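Local structure of ABC-type amino acid transport system, periplasmic component (Caldanaerobacter subterraneus subsp. tengcongensis MB4, 4YMX) at residues Val100-Ala105 / Ser222-Ala227; Phe119-Tyr124 / Val236-Ile241; Met86-Leu91 / Ile153-Glu158; Thr43-Pro48 / Leu172-Asp177. The protein binds arginine between its two lobes and serves as the substrate-binding protein of an amino acid ABC transporter. All blocks are in the same frame, centred on the assembly; numbering follows the deposited sequence.

Three of the four contacts touch the bound arginine. Contacts 3 and 4, with centres about 9 Å apart, both join the two lobes across the cleft and are tied to each other by Lys89 NZ to Asn173 OD1, 2.8 Å. Contact 1 lies within one lobe, about 13 Å from contact 3 and 16 Å from contact 4 between centres, and reaches the ligand through Ala105. Ile104 O of contact 1 and Thr43 OG1 of contact 4 are 2.8 Å apart. Contact 2 packs a helix on the next strand of the sheet of contact 1, with centres about 10 Å apart; its nearest atoms stay about 8 Å from contacts 3 and 4.

Contact 1: Val100-Ala105 / Ser222-Ala227; sequences VDMVIA and SAVAVA. With ARG (arginine), chain C.
Val103 and Ala225 form an antiparallel hydrogen-bonded pair, with Val103 N giving to Ala225 O at 2.8 Å and Ala225 N returning a bond to Val103 O at 3.0 Å, both nearly straight at the hydrogen. Beyond this short ladder two waters carry the pairing on: one links Asp101 O to Ala227 N, the other Ala105 N to Ala223 O. In the main side-chain contact both methyls of Val224 rest against Ile104 CG1, and CG2 also reaches CD1 at 3.9 Å, the two side chains meeting at a slant. Val224 CG1, anti to the backbone N (chi1 176°), additionally lies 4.2 Å from Met102 CB. An alanine in place of Val224 would probably open a gap beside CG1 and CD1 of Ile104 and leave that branch less firmly packed on this side. On the other face of the sheet Val103 CB meets Ala225 CB at 4.2 Å. Past the ladder, Ala105 O accepts from NE of the bound arginine at 2.9 Å, so the chain leaving this strand lines the pocket. Strands 38-43 and 117-124 flank the pair in the mixed sheet; helix 65-77 packs on Met102 and Ile104, and helix 91-96 lies against Val103 and Ala225.

Contact 2: Phe119-Tyr124 / Val236-Ile241; sequences FSDLYY and VVNEVI
Helix 231-247 packs against edge strand 117-124 of the lobe's mixed sheet here, where the side chains of Asn238 and Ile241 meet Ser120, Asp121 and Tyr123. The polar grip is one bond: Asp121 N gives its hydrogen to Asn238 OD1 at 2.8 Å, almost straight at the hydrogen, with the donor tilted modestly from the amide's carbonyl plane. The Asp121 carboxylate stacks on that amide, the two planes 21° apart. Because Asp121 OD2 and Asn238 OD1 are both acceptors, their 3.4 Å approach is no bond; a water instead donates to Asp121 OD2 and to Asn238 O. A second water accepts from Asn238 ND2 and donates to Phe119 O, so both ends of the amide are used. A leucine in place of Asn238 would probably leave Asp121 N without its acceptor and the water at Phe119 O without its link to the helix.

The axes of the two short segments run 14° apart, with a closest approach of 7.7 Å. Helices covering a mixed sheet are the general build of the alpha/beta lobes of periplasmic binding proteins. One turn beyond Asn238, Ile241 supplies the apolar half. Its CG1 stands anti to the carbonyl carbon (chi1 -66°), which carries CD1 to 3.5 Å from Ser120 OG, while CG2 lies 4.1 Å from Tyr123 CB. Ser120 CB also touches Val237 CG1 at 3.8 Å. Ser120 OG donates to Asp121 O and accepts from Val224 N on the neighbouring strand, and Tyr123 turns its ring on toward Ile69 of helix 65-77.

Contact 3: Met86-Leu91 / Ile153-Glu158; sequences MDFKGL and IGTTSE. With ARG (arginine), chain C.
Phe88 and Thr155 meet at an oblique angle, the threonine methyl CG2 coming to 3.6 Å from both CD2 and CE2 of the ring. At the rim of the same ring Gly154 O sits in plane, 3.4 Å from CE2, where the slightly positive ring hydrogens probably suit a carbonyl oxygen. One ring face is given to the ligand: CD of the bound arginine lies over it, and NE is 3.4 Å from CD1. With CG anti to the backbone N (chi1 -179°), the phenylalanine swings from its loop into the cleft between ligand and protein backbone.

Lys89 and Ile153 extend alongside each other in the same direction, with CD of the lysine 3.7 Å from CG2 of the isoleucine; farther out, Lys89 NZ bonds Asn173 OD1. A water accepts from Lys89 N and donates to Ile153 O, the link between the two backbones. Gly154, close by, has positive phi, and a CB there would press on Lys89 CA.

Thr155 is the N-cap of helix 156-161, its OG1 accepting from Glu158 N at 3.1 Å and also hydrogen-bonded to Gln152 O. At this same helix start Thr156 N donates to OXT of the arginine at 2.9 Å, so the ligand's carboxylate faces the helix N-terminus, whose dipole probably favours it. The 86-91 loop runs from strand 80-85 into helix 91-96 in one lobe, whereas 153-158 joins strand 148-152 to helix 156-161 in the other, with the arginine between them.

Contact 4: Thr43-Pro48 / Leu172-Asp177; sequences TSADFP and LNRVSD. With ARG (arginine), chain C.
Asp46 and Val175 make the tight part of this contact, their CA atoms 5.8 Å apart and Val175 N bonded to Asp46 OD2 at 2.8 Å with an angle of 170° at the hydrogen. The donor meets the anti side of the carboxylate, 33° out of its plane, at the N-terminal end of helix 175-183. Val175 CG2 presses on the same oxygen at 3.5 Å and also faces the edge of the Phe47 ring, 4.1 Å from CD2. Asp46 CG sits between the backbone N and the carbonyl carbon (chi1 58°), which turns the carboxylate so that OD2 serves the helix and OD1 takes NH1 of the bound arginine at 2.9 Å.

This is the cleft of a two-lobed periplasmic binding protein: 43-48 holds the ligand's guanidinium, and 172-177, from the other lobe, backs it by binding Asp46. Ser44 O accepts from the ligand's NH2 at 2.9 Å, and Phe47 lays one ring face against the group, with NE of the ligand standing 3.4 Å above the plane over the ring centre.

Toward the partly exposed side the fit is looser. Arg174 doubles back along its chain so that Asp46 CB lies over one face of its guanidinium. Its salt bridge to Asp46 is long, 4.0 Å from NE to OD2; the oxygen stands well off the guanidinium plane, so this is an electrostatic attraction and not a hydrogen bond. The firmer partner of this guanidinium is Asp85, which forms a salt bridge with NH1 and also accepts from Ala45 N.

Contact 1: Val100-Ala105 / Ser222-Ala227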
# COMPACT_ATOMS: atom_id res chain seq x y z
N VAL A 100 0.36 -12.21 -13.10
CA VAL A 100 -0.25 -12.53 -11.80
C VAL A 100 -1.76 -12.59 -12.03
O VAL A 100 -2.26 -12.03 -13.02
CB VAL A 100 0.07 -11.49 -10.68
CG1 VAL A 100 1.57 -11.36 -10.45
CG2 VAL A 100 -0.53 -10.13 -11.01
N ASP A 101 -2.47 -13.26 -11.13
CA ASP A 101 -3.93 -13.38 -11.22
C ASP A 101 -4.67 -12.29 -10.45
O ASP A 101 -5.79 -11.93 -10.78
CB ASP A 101 -4.38 -14.74 -10.70
CG ASP A 101 -3.74 -15.89 -11.43
OD1 ASP A 101 -3.73 -15.87 -12.68
OD2 ASP A 101 -3.25 -16.82 -10.75
N MET A 102 -4.04 -11.79 -9.39
CA MET A 102 -4.63 -10.73 -8.59
C MET A 102 -3.52 -9.93 -7.94
O MET A 102 -2.39 -10.41 -7.81
CB MET A 102 -5.59 -11.29 -7.52
CG MET A 102 -4.91 -12.11 -6.44
SD MET A 102 -6.11 -12.72 -5.25
CE MET A 102 -5.09 -13.78 -4.23
N VAL A 103 -3.86 -8.70 -7.58
CA VAL A 103 -2.93 -7.84 -6.85
C VAL A 103 -3.59 -7.43 -5.54
O VAL A 103 -4.72 -6.95 -5.52
CB VAL A 103 -2.56 -6.59 -7.67
CG1 VAL A 103 -1.88 -5.54 -6.78
CG2 VAL A 103 -1.67 -6.96 -8.85
N ILE A 104 -2.87 -7.64 -4.44
CA ILE A 104 -3.28 -7.11 -3.16
C ILE A 104 -2.06 -6.38 -2.62
O ILE A 104 -1.04 -7.00 -2.33
CB ILE A 104 -3.74 -8.20 -2.18
CG1 ILE A 104 -4.60 -9.25 -2.90
CG2 ILE A 104 -4.54 -7.57 -1.05
CD1 ILE A 104 -5.29 -10.24 -1.96
N ALA A 105 -2.15 -5.05 -2.53
CA ALA A 105 -0.98 -4.24 -2.18
C ALA A 105 -1.38 -2.88 -1.63
O ALA A 105 -0.84 -1.85 -2.03
CB ALA A 105 -0.09 -4.07 -3.42
N SER A 222 -8.35 0.71 0.19
CA SER A 222 -7.65 -0.38 -0.50
C SER A 222 -8.62 -1.46 -0.97
O SER A 222 -9.62 -1.76 -0.30
CB SER A 222 -6.61 -1.00 0.42
OG SER A 222 -5.67 -0.00 0.80
N ALA A 223 -8.34 -2.02 -2.14
CA ALA A 223 -9.17 -3.06 -2.74
C ALA A 223 -8.29 -4.04 -3.49
O ALA A 223 -7.14 -3.73 -3.79
CB ALA A 223 -10.21 -2.46 -3.67
N VAL A 224 -8.82 -5.23 -3.78
CA VAL A 224 -8.10 -6.23 -4.56
C VAL A 224 -8.31 -5.95 -6.04
O VAL A 224 -9.42 -5.64 -6.47
CB VAL A 224 -8.60 -7.65 -4.23
CG1 VAL A 224 -7.92 -8.68 -5.12
CG2 VAL A 224 -8.35 -7.98 -2.77
N ALA A 225 -7.23 -6.03 -6.81
CA ALA A 225 -7.33 -5.88 -8.26
C ALA A 225 -7.21 -7.21 -8.99
O ALA A 225 -6.41 -8.08 -8.62
CB ALA A 225 -6.28 -4.91 -8.80
N VAL A 226 -8.06 -7.39 -10.00
CA VAL A 226 -7.96 -8.52 -10.92
C VAL A 226 -7.96 -7.99 -12.34
O VAL A 226 -8.30 -6.83 -12.59
CB VAL A 226 -9.10 -9.57 -10.74
CG1 VAL A 226 -9.10 -10.14 -9.33
CG2 VAL A 226 -10.46 -8.98 -11.11
N ALA A 227 -7.59 -8.84 -13.29
CA ALA A 227 -7.57 -8.44 -14.69
C ALA A 227 -8.96 -8.03 -15.16
O ALA A 227 -9.98 -8.57 -14.69
CB ALA A 227 -7.03 -9.54 -15.55
N ARG C . -2.59 3.26 -1.64
CA ARG C . -1.57 3.84 -2.55
C ARG C . -1.90 3.53 -4.00
O ARG C . -2.82 2.76 -4.29
CB ARG C . -0.18 3.30 -2.21
CG ARG C . -0.09 1.79 -2.21
CD ARG C . 1.35 1.31 -2.14
NE ARG C . 1.42 -0.11 -1.81
CZ ARG C . 2.54 -0.79 -1.67
NH1 ARG C . 3.72 -0.21 -1.85
NH2 ARG C . 2.49 -2.08 -1.37
OXT ARG C . -1.26 4.05 -4.91
O HOH W 1 -6.87 -11.67 -13.19
O HOH W 2 -4.85 -4.00 -2.42

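Contact 2: Phe119-Tyr124 / Val236-Ile241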
# COMPACT_ATOMS: atom_id res chain seq x y z
N PHE A 119 -11.66 -3.87 -9.75
CA PHE A 119 -11.41 -3.86 -8.31
C PHE A 119 -12.55 -4.48 -7.51
O PHE A 119 -13.73 -4.33 -7.84
CB PHE A 119 -11.16 -2.45 -7.80
CG PHE A 119 -9.83 -1.90 -8.18
CD1 PHE A 119 -8.71 -2.14 -7.39
CD2 PHE A 119 -9.69 -1.13 -9.33
CE1 PHE A 119 -7.46 -1.62 -7.75
CE2 PHE A 119 -8.45 -0.61 -9.69
CZ PHE A 119 -7.34 -0.86 -8.90
N SER A 120 -12.16 -5.16 -6.44
CA SER A 120 -13.11 -5.65 -5.45
C SER A 120 -13.71 -4.50 -4.66
O SER A 120 -13.32 -3.34 -4.79
CB SER A 120 -12.40 -6.59 -4.49
OG SER A 120 -11.57 -5.84 -3.60
N ASP A 121 -14.66 -4.85 -3.81
CA ASP A 121 -15.13 -3.94 -2.78
C ASP A 121 -13.93 -3.53 -1.92
O ASP A 121 -12.95 -4.27 -1.80
CB ASP A 121 -16.17 -4.63 -1.90
CG ASP A 121 -17.44 -4.97 -2.67
OD1 ASP A 121 -17.90 -4.12 -3.46
OD2 ASP A 121 -17.99 -6.07 -2.45
N LEU A 122 -14.02 -2.35 -1.31
CA LEU A 122 -12.97 -1.91 -0.39
C LEU A 122 -12.88 -2.86 0.81
O LEU A 122 -13.91 -3.35 1.30
CB LEU A 122 -13.25 -0.49 0.12
CG LEU A 122 -13.16 0.65 -0.88
CD1 LEU A 122 -13.71 1.91 -0.26
CD2 LEU A 122 -11.72 0.87 -1.31
N TYR A 123 -11.66 -3.12 1.27
CA TYR A 123 -11.48 -3.95 2.46
C TYR A 123 -10.78 -3.21 3.61
O TYR A 123 -10.63 -3.76 4.71
CB TYR A 123 -10.75 -5.26 2.13
CG TYR A 123 -9.34 -5.07 1.65
CD1 TYR A 123 -8.30 -4.82 2.54
CD2 TYR A 123 -9.03 -5.12 0.29
CE1 TYR A 123 -7.01 -4.63 2.10
CE2 TYR A 123 -7.73 -4.94 -0.16
CZ TYR A 123 -6.73 -4.69 0.76
OH TYR A 123 -5.44 -4.50 0.32
N TYR A 124 -10.32 -1.98 3.36
CA TYR A 124 -9.76 -1.15 4.41
C TYR A 124 -9.71 0.30 3.97
O TYR A 124 -9.57 0.58 2.79
CB TYR A 124 -8.36 -1.65 4.83
CG TYR A 124 -8.04 -1.36 6.28
CD1 TYR A 124 -8.79 -1.94 7.30
CD2 TYR A 124 -7.01 -0.52 6.64
CE1 TYR A 124 -8.52 -1.68 8.63
CE2 TYR A 124 -6.73 -0.25 7.98
CZ TYR A 124 -7.49 -0.84 8.96
OH TYR A 124 -7.23 -0.58 10.30
N VAL A 236 -15.44 -14.32 -6.48
CA VAL A 236 -14.89 -15.05 -5.34
C VAL A 236 -14.21 -14.10 -4.35
O VAL A 236 -14.41 -14.23 -3.14
CB VAL A 236 -13.91 -16.16 -5.78
CG1 VAL A 236 -13.20 -16.75 -4.58
CG2 VAL A 236 -14.65 -17.26 -6.57
N VAL A 237 -13.42 -13.16 -4.85
CA VAL A 237 -12.74 -12.21 -3.98
C VAL A 237 -13.75 -11.41 -3.17
O VAL A 237 -13.61 -11.26 -1.95
CB VAL A 237 -11.79 -11.27 -4.76
CG1 VAL A 237 -11.27 -10.14 -3.87
CG2 VAL A 237 -10.63 -12.06 -5.33
N ASN A 238 -14.78 -10.91 -3.81
CA ASN A 238 -15.79 -10.15 -3.12
C ASN A 238 -16.54 -10.98 -2.11
O ASN A 238 -16.82 -10.50 -1.07
CB ASN A 238 -16.76 -9.50 -4.09
CG ASN A 238 -16.24 -8.23 -4.67
OD1 ASN A 238 -15.45 -7.56 -4.08
ND2 ASN A 238 -16.73 -7.90 -5.81
N GLU A 239 -16.82 -12.23 -2.44
CA GLU A 239 -17.45 -13.14 -1.49
C GLU A 239 -16.57 -13.38 -0.26
O GLU A 239 -17.05 -13.42 0.87
CB GLU A 239 -17.79 -14.48 -2.16
CG GLU A 239 -18.92 -14.42 -3.19
CD GLU A 239 -19.13 -15.74 -3.91
OE1 GLU A 239 -18.88 -16.81 -3.30
OE2 GLU A 239 -19.53 -15.72 -5.09
N VAL A 240 -15.27 -13.57 -0.48
CA VAL A 240 -14.35 -13.83 0.62
C VAL A 240 -14.22 -12.62 1.53
O VAL A 240 -14.24 -12.76 2.76
CB VAL A 240 -12.96 -14.28 0.10
CG1 VAL A 240 -11.93 -14.26 1.22
CG2 VAL A 240 -13.07 -15.66 -0.54
N ILE A 241 -14.10 -11.43 0.95
CA ILE A 241 -14.04 -10.21 1.75
C ILE A 241 -15.32 -10.07 2.58
O ILE A 241 -15.25 -9.78 3.77
CB ILE A 241 -13.83 -8.96 0.88
CG1 ILE A 241 -12.45 -9.02 0.23
CG2 ILE A 241 -13.98 -7.69 1.73
CD1 ILE A 241 -12.24 -7.95 -0.83
O HOH W 3 -16.23 -5.29 -7.21
O HOH W 4 -16.81 -7.70 -0.56

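Contact 3: Met86-Leu91 / Ile153-Glu158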
# COMPACT_ATOMS: atom_id res chain seq x y z
N MET A 86 7.26 -7.42 -6.29
CA MET A 86 7.78 -6.54 -7.33
C MET A 86 7.53 -5.08 -6.96
O MET A 86 6.74 -4.78 -6.06
CB MET A 86 7.12 -6.86 -8.67
CG MET A 86 5.63 -6.52 -8.72
SD MET A 86 4.83 -7.09 -10.23
CE MET A 86 4.75 -8.84 -9.90
N ASP A 87 8.20 -4.18 -7.66
CA ASP A 87 7.96 -2.75 -7.50
C ASP A 87 6.49 -2.44 -7.69
O ASP A 87 5.86 -3.00 -8.59
CB ASP A 87 8.79 -1.94 -8.50
CG ASP A 87 10.28 -2.06 -8.28
OD1 ASP A 87 10.72 -2.34 -7.14
OD2 ASP A 87 11.03 -1.84 -9.25
N PHE A 88 5.93 -1.60 -6.83
CA PHE A 88 4.49 -1.29 -6.90
C PHE A 88 4.05 -0.87 -8.31
O PHE A 88 3.00 -1.30 -8.80
CB PHE A 88 4.11 -0.21 -5.89
CG PHE A 88 2.64 0.13 -5.90
CD1 PHE A 88 1.74 -0.59 -5.13
CD2 PHE A 88 2.17 1.17 -6.69
CE1 PHE A 88 0.38 -0.27 -5.15
CE2 PHE A 88 0.82 1.49 -6.70
CZ PHE A 88 -0.08 0.78 -5.92
N LYS A 89 4.87 -0.05 -8.96
CA LYS A 89 4.56 0.45 -10.30
C LYS A 89 4.37 -0.65 -11.36
O LYS A 89 3.72 -0.41 -12.38
CB LYS A 89 5.66 1.41 -10.76
CG LYS A 89 6.99 0.72 -11.03
CD LYS A 89 8.09 1.73 -11.34
CE LYS A 89 9.33 1.01 -11.82
NZ LYS A 89 10.45 1.97 -12.10
N GLY A 90 4.92 -1.84 -11.11
CA GLY A 90 4.78 -2.94 -12.04
C GLY A 90 3.56 -3.80 -11.82
O GLY A 90 3.29 -4.71 -12.61
N LEU A 91 2.80 -3.54 -10.76
CA LEU A 91 1.70 -4.44 -10.40
C LEU A 91 0.56 -4.46 -11.41
O LEU A 91 0.15 -5.54 -11.86
CB LEU A 91 1.16 -4.13 -8.99
CG LEU A 91 2.14 -4.49 -7.88
CD1 LEU A 91 1.68 -3.83 -6.60
CD2 LEU A 91 2.23 -6.00 -7.69
N ILE A 153 6.66 5.69 -6.92
CA ILE A 153 6.21 5.76 -8.31
C ILE A 153 4.91 4.98 -8.51
O ILE A 153 4.80 3.83 -8.09
CB ILE A 153 7.26 5.21 -9.25
CG1 ILE A 153 8.51 6.08 -9.19
CG2 ILE A 153 6.75 5.16 -10.68
CD1 ILE A 153 9.74 5.37 -9.68
N GLY A 154 3.94 5.63 -9.13
CA GLY A 154 2.72 4.95 -9.56
C GLY A 154 1.62 4.97 -8.52
O GLY A 154 0.61 4.30 -8.67
N THR A 155 1.80 5.78 -7.48
CA THR A 155 0.86 5.78 -6.36
C THR A 155 -0.01 7.03 -6.23
O THR A 155 0.28 8.08 -6.79
CB THR A 155 1.57 5.59 -5.00
OG1 THR A 155 2.45 6.71 -4.75
CG2 THR A 155 2.35 4.29 -4.97
N THR A 156 -1.05 6.90 -5.41
CA THR A 156 -1.85 8.07 -5.04
C THR A 156 -1.04 9.04 -4.19
O THR A 156 -1.31 10.25 -4.18
CB THR A 156 -3.10 7.66 -4.28
OG1 THR A 156 -2.71 6.86 -3.15
CG2 THR A 156 -4.03 6.85 -5.18
N SER A 157 -0.05 8.53 -3.47
CA SER A 157 0.85 9.40 -2.70
C SER A 157 1.60 10.32 -3.65
O SER A 157 1.71 11.52 -3.41
CB SER A 157 1.82 8.56 -1.87
OG SER A 157 1.11 7.67 -1.01
N GLU A 158 2.11 9.75 -4.74
CA GLU A 158 2.75 10.55 -5.78
C GLU A 158 1.78 11.56 -6.40
O GLU A 158 2.13 12.72 -6.60
CB GLU A 158 3.33 9.62 -6.84
CG GLU A 158 3.90 10.32 -8.07
CD GLU A 158 4.48 9.33 -9.04
OE1 GLU A 158 3.73 8.44 -9.50
OE2 GLU A 158 5.69 9.42 -9.33
N ARG C . -2.59 3.26 -1.64
CA ARG C . -1.57 3.84 -2.55
C ARG C . -1.90 3.53 -4.00
O ARG C . -2.82 2.76 -4.29
CB ARG C . -0.18 3.30 -2.21
CG ARG C . -0.09 1.79 -2.21
CD ARG C . 1.35 1.31 -2.14
NE ARG C . 1.42 -0.11 -1.81
CZ ARG C . 2.54 -0.79 -1.67
NH1 ARG C . 3.72 -0.21 -1.85
NH2 ARG C . 2.49 -2.08 -1.37
OXT ARG C . -1.26 4.05 -4.91
O HOH W 5 6.77 1.71 -7.58

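Contact 4: Thr43-Pro48 / Leu172-Asp177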
# COMPACT_ATOMS: atom_id res chain seq x y z
N THR A 43 2.39 -8.42 -5.32
CA THR A 43 2.37 -7.37 -4.31
C THR A 43 3.70 -6.63 -4.29
O THR A 43 4.65 -7.05 -4.95
CB THR A 43 2.02 -7.91 -2.90
OG1 THR A 43 1.71 -6.80 -2.06
CG2 THR A 43 3.17 -8.71 -2.28
N SER A 44 3.75 -5.53 -3.55
CA SER A 44 4.99 -4.82 -3.30
C SER A 44 5.20 -4.85 -1.80
O SER A 44 4.53 -4.12 -1.06
CB SER A 44 4.89 -3.37 -3.80
OG SER A 44 6.09 -2.66 -3.56
N ALA A 45 6.09 -5.72 -1.33
CA ALA A 45 6.20 -6.01 0.10
C ALA A 45 7.16 -5.06 0.83
O ALA A 45 8.12 -5.48 1.51
CB ALA A 45 6.59 -7.48 0.33
N ASP A 46 6.86 -3.77 0.70
CA ASP A 46 7.58 -2.69 1.33
C ASP A 46 6.61 -1.84 2.15
O ASP A 46 6.86 -0.67 2.40
CB ASP A 46 8.20 -1.81 0.24
CG ASP A 46 7.17 -1.24 -0.74
OD1 ASP A 46 5.99 -1.67 -0.74
OD2 ASP A 46 7.54 -0.34 -1.51
N PHE A 47 5.50 -2.45 2.56
CA PHE A 47 4.32 -1.69 2.99
C PHE A 47 3.71 -2.30 4.25
O PHE A 47 2.53 -2.70 4.24
CB PHE A 47 3.31 -1.71 1.84
CG PHE A 47 2.45 -0.47 1.71
CD1 PHE A 47 1.07 -0.56 1.78
CD2 PHE A 47 3.02 0.78 1.48
CE1 PHE A 47 0.26 0.57 1.61
CE2 PHE A 47 2.23 1.90 1.31
CZ PHE A 47 0.85 1.80 1.40
N PRO A 48 4.50 -2.40 5.33
CA PRO A 48 3.95 -2.92 6.59
C PRO A 48 2.86 -1.98 7.11
O PRO A 48 3.02 -0.77 7.00
CB PRO A 48 5.16 -2.89 7.53
CG PRO A 48 6.04 -1.79 6.97
CD PRO A 48 5.89 -1.92 5.50
N LEU A 172 10.65 7.07 -6.09
CA LEU A 172 11.28 5.81 -5.70
C LEU A 172 10.43 4.60 -6.08
O LEU A 172 9.20 4.65 -6.04
CB LEU A 172 11.51 5.80 -4.18
CG LEU A 172 12.66 6.63 -3.59
CD1 LEU A 172 14.00 6.28 -4.23
CD2 LEU A 172 12.38 8.14 -3.68
N ASN A 173 11.10 3.50 -6.42
CA ASN A 173 10.40 2.24 -6.63
C ASN A 173 9.76 1.70 -5.36
O ASN A 173 8.63 1.22 -5.39
CB ASN A 173 11.35 1.19 -7.19
CG ASN A 173 11.78 1.49 -8.61
OD1 ASN A 173 11.06 2.16 -9.36
ND2 ASN A 173 12.95 1.01 -8.99
N ARG A 174 10.50 1.76 -4.26
CA ARG A 174 10.11 1.13 -3.00
C ARG A 174 10.08 2.12 -1.85
O ARG A 174 10.94 3.00 -1.73
CB ARG A 174 11.07 -0.02 -2.67
CG ARG A 174 11.14 -1.10 -3.74
CD ARG A 174 9.94 -2.02 -3.65
NE ARG A 174 10.16 -3.08 -2.67
CZ ARG A 174 9.53 -4.26 -2.67
NH1 ARG A 174 8.63 -4.53 -3.60
NH2 ARG A 174 9.81 -5.16 -1.74
N VAL A 175 9.08 1.95 -0.99
CA VAL A 175 8.88 2.84 0.14
C VAL A 175 10.07 2.85 1.09
O VAL A 175 10.40 3.88 1.68
CB VAL A 175 7.59 2.44 0.90
CG1 VAL A 175 7.42 3.28 2.17
CG2 VAL A 175 6.38 2.61 -0.01
N SER A 176 10.74 1.70 1.23
CA SER A 176 11.88 1.62 2.13
C SER A 176 12.97 2.64 1.77
O SER A 176 13.62 3.19 2.64
CB SER A 176 12.45 0.20 2.14
OG SER A 176 12.72 -0.23 0.82
N ASP A 177 13.14 2.91 0.48
CA ASP A 177 14.13 3.90 0.05
C ASP A 177 13.72 5.33 0.33
O ASP A 177 14.57 6.20 0.54
CB ASP A 177 14.48 3.69 -1.43
CG ASP A 177 15.23 2.41 -1.64
OD1 ASP A 177 16.30 2.24 -1.02
OD2 ASP A 177 14.74 1.54 -2.39
N ARG C . -2.59 3.26 -1.64
CA ARG C . -1.57 3.84 -2.55
C ARG C . -1.90 3.53 -4.00
O ARG C . -2.82 2.76 -4.29
CB ARG C . -0.18 3.30 -2.21
CG ARG C . -0.09 1.79 -2.21
CD ARG C . 1.35 1.31 -2.14
NE ARG C . 1.42 -0.11 -1.81
CZ ARG C . 2.54 -0.79 -1.67
NH1 ARG C . 3.72 -0.21 -1.85
NH2 ARG C . 2.49 -2.08 -1.37
OXT ARG C . -1.26 4.05 -4.91